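Local coordinates for cycloalternan-forming enzyme (Listeria monocytogenes serovar 1/2a, PDB 5F7U), which is a large multidomain enzyme of glycoside hydrolase family 31, with a TIM-barrel domain, beta-sheet domains at the N-terminal end and a family 6 carbohydrate-binding module, at residues A[46-58]-A[86-100]. The protein carries 1 engineered substitution. Sequence-based numbering, arbitrary orientation.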
loop_
_atom_site.group_PDB
_atom_site.type_symbol
_atom_site.label_atom_id
_atom_site.label_comp_id
_atom_site.label_asym_id
_atom_site.label_seq_id
_atom_site.Cartn_x
_atom_site.Cartn_y
_atom_site.Cartn_z
ATOM N N GLU A 46 -44.560 -25.791 -17.530
ATOM C CA GLU A 46 -45.682 -26.413 -18.239
ATOM C C GLU A 46 -45.309 -27.812 -18.657
ATOM O O GLU A 46 -44.162 -28.048 -19.021
ATOM C CB GLU A 46 -45.966 -25.644 -19.520
ATOM C CG GLU A 46 -46.829 -24.414 -19.365
ATOM C CD GLU A 46 -46.992 -23.662 -20.674
ATOM O OE1 GLU A 46 -46.009 -23.545 -21.457
ATOM O OE2 GLU A 46 -48.102 -23.163 -20.908
ATOM N N ASN A 47 -46.284 -28.724 -18.661
ATOM C CA ASN A 47 -46.131 -30.011 -19.349
ATOM C C ASN A 47 -46.105 -29.785 -20.862
ATOM O O ASN A 47 -46.686 -28.822 -21.368
ATOM C CB ASN A 47 -47.274 -30.981 -18.972
ATOM C CG ASN A 47 -47.138 -31.541 -17.556
ATOM O OD1 ASN A 47 -46.049 -31.908 -17.109
ATOM N ND2 ASN A 47 -48.260 -31.626 -16.849
ATOM N N GLY A 48 -45.420 -30.662 -21.584
ATOM C CA GLY A 48 -45.439 -30.606 -23.046
ATOM C C GLY A 48 -44.467 -29.598 -23.625
ATOM O O GLY A 48 -44.585 -29.215 -24.788
ATOM N N GLN A 49 -43.514 -29.152 -22.811
ATOM C CA GLN A 49 -42.433 -28.301 -23.305
ATOM C C GLN A 49 -41.334 -29.155 -23.901
ATOM O O GLN A 49 -40.988 -30.192 -23.341
ATOM C CB GLN A 49 -41.863 -27.433 -22.180
ATOM C CG GLN A 49 -42.853 -26.393 -21.679
ATOM C CD GLN A 49 -42.213 -25.282 -20.858
ATOM O OE1 GLN A 49 -41.092 -25.411 -20.349
ATOM N NE2 GLN A 49 -42.934 -24.170 -20.730
ATOM N N ASP A 50 -40.807 -28.712 -25.044
ATOM C CA ASP A 50 -39.626 -29.306 -25.669
ATOM C C ASP A 50 -38.551 -28.248 -25.782
ATOM O O ASP A 50 -38.846 -27.098 -26.112
ATOM C CB ASP A 50 -39.956 -29.825 -27.073
ATOM C CG ASP A 50 -41.034 -30.869 -27.068
ATOM O OD1 ASP A 50 -40.912 -31.872 -26.332
ATOM O OD2 ASP A 50 -42.014 -30.692 -27.818
ATOM N N VAL A 51 -37.315 -28.643 -25.479
ATOM C CA VAL A 51 -36.157 -27.771 -25.630
ATOM C C VAL A 51 -35.113 -28.546 -26.405
ATOM O O VAL A 51 -34.836 -29.720 -26.114
ATOM C CB VAL A 51 -35.593 -27.288 -24.262
ATOM C CG1 VAL A 51 -34.310 -26.475 -24.437
ATOM C CG2 VAL A 51 -36.636 -26.443 -23.553
ATOM N N TRP A 52 -34.566 -27.889 -27.422
ATOM C CA TRP A 52 -33.606 -28.535 -28.296
ATOM C C TRP A 52 -32.603 -27.536 -28.841
ATOM O O TRP A 52 -32.764 -26.316 -28.684
ATOM C CB TRP A 52 -34.310 -29.303 -29.424
ATOM C CG TRP A 52 -34.929 -28.439 -30.478
ATOM C CD1 TRP A 52 -34.377 -28.106 -31.686
ATOM C CD2 TRP A 52 -36.205 -27.795 -30.425
ATOM N NE1 TRP A 52 -35.243 -27.299 -32.399
ATOM C CE2 TRP A 52 -36.372 -27.097 -31.653
ATOM C CE3 TRP A 52 -37.238 -27.751 -29.476
ATOM C CZ2 TRP A 52 -37.531 -26.355 -31.949
ATOM C CZ3 TRP A 52 -38.392 -27.000 -29.768
ATOM C CH2 TRP A 52 -38.523 -26.316 -31.000
ATOM N N VAL A 53 -31.550 -28.063 -29.457
ATOM C CA VAL A 53 -30.475 -27.232 -29.972
ATOM C C VAL A 53 -30.315 -27.552 -31.456
ATOM O O VAL A 53 -30.193 -28.719 -31.830
ATOM C CB VAL A 53 -29.152 -27.481 -29.229
ATOM C CG1 VAL A 53 -28.052 -26.560 -29.764
ATOM C CG2 VAL A 53 -29.347 -27.278 -27.727
ATOM N N GLU A 54 -30.340 -26.499 -32.270
ATOM C CA GLU A 54 -30.043 -26.584 -33.686
ATOM C C GLU A 54 -28.646 -26.032 -33.910
ATOM O O GLU A 54 -28.297 -24.978 -33.390
ATOM C CB GLU A 54 -31.083 -25.809 -34.474
ATOM C CG GLU A 54 -32.455 -26.434 -34.345
ATOM C CD GLU A 54 -33.542 -25.700 -35.106
ATOM O OE1 GLU A 54 -33.229 -24.744 -35.855
ATOM O OE2 GLU A 54 -34.717 -26.101 -34.961
ATOM N N TRP A 55 -27.826 -26.755 -34.668
ATOM C CA TRP A 55 -26.395 -26.425 -34.662
ATOM C C TRP A 55 -25.630 -26.957 -35.850
ATOM O O TRP A 55 -26.099 -27.866 -36.545
ATOM C CB TRP A 55 -25.745 -26.883 -33.342
ATOM C CG TRP A 55 -25.692 -28.370 -33.092
ATOM C CD1 TRP A 55 -26.750 -29.241 -32.990
ATOM C CD2 TRP A 55 -24.519 -29.144 -32.872
ATOM N NE1 TRP A 55 -26.300 -30.511 -32.744
ATOM C CE2 TRP A 55 -24.937 -30.483 -32.642
ATOM C CE3 TRP A 55 -23.150 -28.837 -32.824
ATOM C CZ2 TRP A 55 -24.029 -31.526 -32.398
ATOM C CZ3 TRP A 55 -22.240 -29.874 -32.582
ATOM C CH2 TRP A 55 -22.688 -31.203 -32.364
ATOM N N THR A 56 -24.474 -26.344 -36.084
ATOM C CA THR A 56 -23.550 -26.756 -37.141
ATOM C C THR A 56 -22.173 -26.980 -36.537
ATOM O O THR A 56 -21.813 -26.357 -35.528
ATOM C CB THR A 56 -23.438 -25.717 -38.282
ATOM O OG1 THR A 56 -22.996 -24.466 -37.746
ATOM C CG2 THR A 56 -24.772 -25.515 -38.996
ATOM N N LYS A 57 -21.416 -27.880 -37.152
ATOM C CA LYS A 57 -20.023 -28.097 -36.789
ATOM C C LYS A 57 -19.236 -27.941 -38.064
ATOM O O LYS A 57 -19.477 -28.679 -39.024
ATOM C CB LYS A 57 -19.817 -29.495 -36.203
ATOM C CG LYS A 57 -18.346 -29.856 -36.008
ATOM C CD LYS A 57 -18.160 -31.057 -35.103
ATOM C CE LYS A 57 -18.454 -32.375 -35.778
ATOM N NZ LYS A 57 -17.778 -33.428 -34.975
ATOM N N ASN A 58 -18.309 -26.983 -38.071
ATOM C CA ASN A 58 -17.506 -26.660 -39.258
ATOM C C ASN A 58 -18.381 -26.401 -40.492
ATOM O O ASN A 58 -18.061 -26.812 -41.610
ATOM C CB ASN A 58 -16.448 -27.746 -39.503
ATOM C CG ASN A 58 -15.566 -27.962 -38.288
ATOM O OD1 ASN A 58 -15.133 -26.999 -37.657
ATOM N ND2 ASN A 58 -15.313 -29.220 -37.944
ATOM N N PHE A 86 -15.219 -31.939 -28.541
ATOM C CA PHE A 86 -14.773 -31.483 -29.847
ATOM C C PHE A 86 -13.261 -31.523 -30.009
ATOM O O PHE A 86 -12.524 -31.712 -29.032
ATOM C CB PHE A 86 -15.322 -30.073 -30.110
ATOM C CG PHE A 86 -16.808 -30.028 -30.121
ATOM C CD1 PHE A 86 -17.518 -30.461 -31.241
ATOM C CD2 PHE A 86 -17.516 -29.592 -28.989
ATOM C CE1 PHE A 86 -18.916 -30.462 -31.240
ATOM C CE2 PHE A 86 -18.908 -29.585 -28.985
ATOM C CZ PHE A 86 -19.605 -30.015 -30.114
ATOM N N GLU A 87 -12.824 -31.403 -31.258
ATOM C CA GLU A 87 -11.396 -31.342 -31.582
ATOM C C GLU A 87 -10.925 -29.915 -31.786
ATOM O O GLU A 87 -11.723 -29.035 -32.134
ATOM C CB GLU A 87 -11.126 -32.153 -32.834
ATOM C CG GLU A 87 -11.372 -33.636 -32.660
ATOM C CD GLU A 87 -11.368 -34.358 -33.994
ATOM O OE1 GLU A 87 -10.293 -34.471 -34.610
ATOM O OE2 GLU A 87 -12.444 -34.797 -34.435
ATOM N N LYS A 88 -9.617 -29.705 -31.602
ATOM C CA LYS A 88 -8.991 -28.403 -31.852
ATOM C C LYS A 88 -9.328 -27.977 -33.281
ATOM O O LYS A 88 -9.162 -28.772 -34.210
ATOM C CB LYS A 88 -7.471 -28.495 -31.674
ATOM C CG LYS A 88 -6.719 -27.200 -31.971
ATOM C CD LYS A 88 -5.243 -27.481 -32.119
ATOM C CE LYS A 88 -4.445 -26.203 -32.295
ATOM N NZ LYS A 88 -3.025 -26.534 -32.562
ATOM N N GLY A 89 -9.805 -26.740 -33.431
ATOM C CA GLY A 89 -10.172 -26.191 -34.741
ATOM C C GLY A 89 -11.654 -26.287 -35.085
ATOM O O GLY A 89 -12.099 -25.641 -36.029
ATOM N N ASP A 90 -12.420 -27.090 -34.341
ATOM C CA ASP A 90 -13.863 -27.192 -34.591
ATOM C C ASP A 90 -14.519 -25.845 -34.325
ATOM O O ASP A 90 -14.231 -25.186 -33.321
ATOM C CB ASP A 90 -14.537 -28.276 -33.740
ATOM C CG ASP A 90 -14.235 -29.691 -34.212
ATOM O OD1 ASP A 90 -13.783 -29.899 -35.362
ATOM O OD2 ASP A 90 -14.475 -30.620 -33.418
ATOM N N GLU A 91 -15.379 -25.438 -35.250
ATOM C CA GLU A 91 -16.120 -24.200 -35.129
ATOM C C GLU A 91 -17.574 -24.593 -34.950
ATOM O O GLU A 91 -18.185 -25.177 -35.852
ATOM C CB GLU A 91 -15.922 -23.334 -36.378
ATOM C CG GLU A 91 -16.762 -22.062 -36.374
ATOM C CD GLU A 91 -16.625 -21.227 -37.637
ATOM O OE1 GLU A 91 -17.585 -20.496 -37.955
ATOM O OE2 GLU A 91 -15.583 -21.279 -38.323
ATOM N N ILE A 92 -18.116 -24.315 -33.767
ATOM C CA ILE A 92 -19.480 -24.735 -33.453
ATOM C C ILE A 92 -20.386 -23.515 -33.409
ATOM O O ILE A 92 -20.057 -22.534 -32.741
ATOM C CB ILE A 92 -19.524 -25.503 -32.106
ATOM C CG1 ILE A 92 -18.473 -26.651 -32.055
ATOM C CG2 ILE A 92 -20.941 -25.939 -31.752
ATOM C CD1 ILE A 92 -18.373 -27.567 -33.252
ATOM N N THR A 93 -21.518 -23.580 -34.116
ATOM C CA THR A 93 -22.536 -22.522 -34.048
ATOM C C THR A 93 -23.887 -23.137 -33.691
ATOM O O THR A 93 -24.293 -24.116 -34.316
ATOM C CB THR A 93 -22.608 -21.732 -35.367
ATOM O OG1 THR A 93 -21.338 -21.093 -35.600
ATOM C CG2 THR A 93 -23.714 -20.666 -35.330
ATOM N N TYR A 94 -24.575 -22.568 -32.701
ATOM C CA TYR A 94 -25.837 -23.165 -32.228
ATOM C C TYR A 94 -26.877 -22.124 -31.855
ATOM O O TYR A 94 -26.545 -20.984 -31.528
ATOM C CB TYR A 94 -25.587 -24.128 -31.041
ATOM C CG TYR A 94 -25.118 -23.449 -29.758
ATOM C CD1 TYR A 94 -26.047 -22.996 -28.805
ATOM C CD2 TYR A 94 -23.753 -23.258 -29.498
ATOM C CE1 TYR A 94 -25.624 -22.355 -27.634
ATOM C CE2 TYR A 94 -23.327 -22.614 -28.330
ATOM C CZ TYR A 94 -24.270 -22.170 -27.408
ATOM O OH TYR A 94 -23.850 -21.550 -26.235
ATOM N N THR A 95 -28.136 -22.557 -31.875
ATOM C CA THR A 95 -29.282 -21.764 -31.463
ATOM C C THR A 95 -30.074 -22.668 -30.524
ATOM O O THR A 95 -30.326 -23.835 -30.834
ATOM C CB THR A 95 -30.126 -21.358 -32.693
ATOM O OG1 THR A 95 -29.330 -20.556 -33.573
ATOM C CG2 THR A 95 -31.388 -20.564 -32.307
ATOM N N THR A 96 -30.428 -22.146 -29.357
ATOM C CA THR A 96 -31.230 -22.913 -28.397
ATOM C C THR A 96 -32.688 -22.558 -28.616
ATOM O O THR A 96 -32.999 -21.406 -28.917
ATOM C CB THR A 96 -30.780 -22.660 -26.941
ATOM O OG1 THR A 96 -30.823 -21.256 -26.672
ATOM C CG2 THR A 96 -29.356 -23.173 -26.758
ATOM N N LYS A 97 -33.572 -23.549 -28.499
ATOM C CA LYS A 97 -34.995 -23.370 -28.829
ATOM C C LYS A 97 -35.919 -24.032 -27.825
ATOM O O LYS A 97 -35.602 -25.095 -27.295
ATOM C CB LYS A 97 -35.329 -23.923 -30.226
ATOM C CG LYS A 97 -34.601 -23.206 -31.345
ATOM C CD LYS A 97 -35.245 -23.491 -32.685
ATOM C CE LYS A 97 -34.688 -22.549 -33.727
ATOM N NZ LYS A 97 -35.371 -22.813 -35.028
ATOM N N GLY A 98 -37.048 -23.384 -27.562
ATOM C CA GLY A 98 -38.111 -23.995 -26.758
ATOM C C GLY A 98 -39.472 -23.754 -27.373
ATOM O O GLY A 98 -39.713 -22.698 -27.947
ATOM N N SER A 99 -40.349 -24.749 -27.265
ATOM C CA SER A 99 -41.765 -24.586 -27.605
ATOM C C SER A 99 -42.621 -25.548 -26.799
ATOM O O SER A 99 -42.128 -26.559 -26.294
ATOM C CB SER A 99 -42.010 -24.786 -29.100
ATOM O OG SER A 99 -41.580 -26.063 -29.503
ATOM N N THR A 100 -43.905 -25.221 -26.686
ATOM C CA THR A 100 -44.859 -26.033 -25.939
ATOM C C THR A 100 -45.877 -26.589 -26.926
ATOM O O THR A 100 -46.435 -25.840 -27.739
ATOM C CB THR A 100 -45.539 -25.216 -24.813
ATOM O OG1 THR A 100 -44.530 -24.619 -23.988
ATOM C CG2 THR A 100 -46.431 -26.102 -23.938
HETATM O O HOH W 1 -43.211 -28.255 -28.655
HETATM O O HOH W 2 -20.212 -24.351 -37.718
HETATM O O HOH W 3 -14.983 -33.265 -33.888
#
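Trp52 and Lys97 are paired across two antiparallel strands, 49-57 and 91-100, at a hydrogen-bonded position. Backbone bonds run in couples at Asp50-Ser99, Trp52-Lys97, Glu54-Thr95 and Thr56-Thr93. The Asp50 N to Ser99 O bond is nearly straight, at 177°.

Polar and aromatic groups are linked on the face of Trp52, Glu54 and Lys97. Lys97 CB lies over one face of the indole, 3.8 Å from the centroid of the six-membered ring of Trp52. CG of Trp52 sits between its own backbone N and carbonyl carbon (chi1 72°), which swings the ring over the Lys97 chain. Ser99 OG meets the ring at its edge, 3.3 Å from Trp52 CZ3. Within the same strand, Trp52 NE1 donates in its ring plane to Glu54 OE2, 2.9 Å away. Lys97 NZ forms a salt bridge with Glu54 OE1 at 3.0 Å, approaching from above the carboxylate plane. The carboxylate thus ties indole and ammonium together.

Apolar contacts gather on the other face. Trp55 CB packs on Tyr94 CB at 3.6 Å. The Trp55 and Phe86 rings meet rim to rim with planes at 79°. Ile92 CG2 lies beside Trp55, and Ile92 CD1 touches Lys57 CG. Nearby, the hydroxyl of Tyr94 bonds to His9 and Arg25.

Polar side chains close the far end. Asn58 OD1 accepts from Glu91 N at 2.9 Å, and Asn58 ND2 donates to Asp90 OD1 at 3.1 Å. The other carboxylate oxygen, Asp90 OD2, accepts from Glu87 N across the type II turn from Glu87 to Asp90.

Strands 60-73 and 106-129 flank the pair, and strands 36-43 and 76-84 pack on its apolar face. This is consistent with the beta sandwich of an E-set, immunoglobulin-like N-terminal domain.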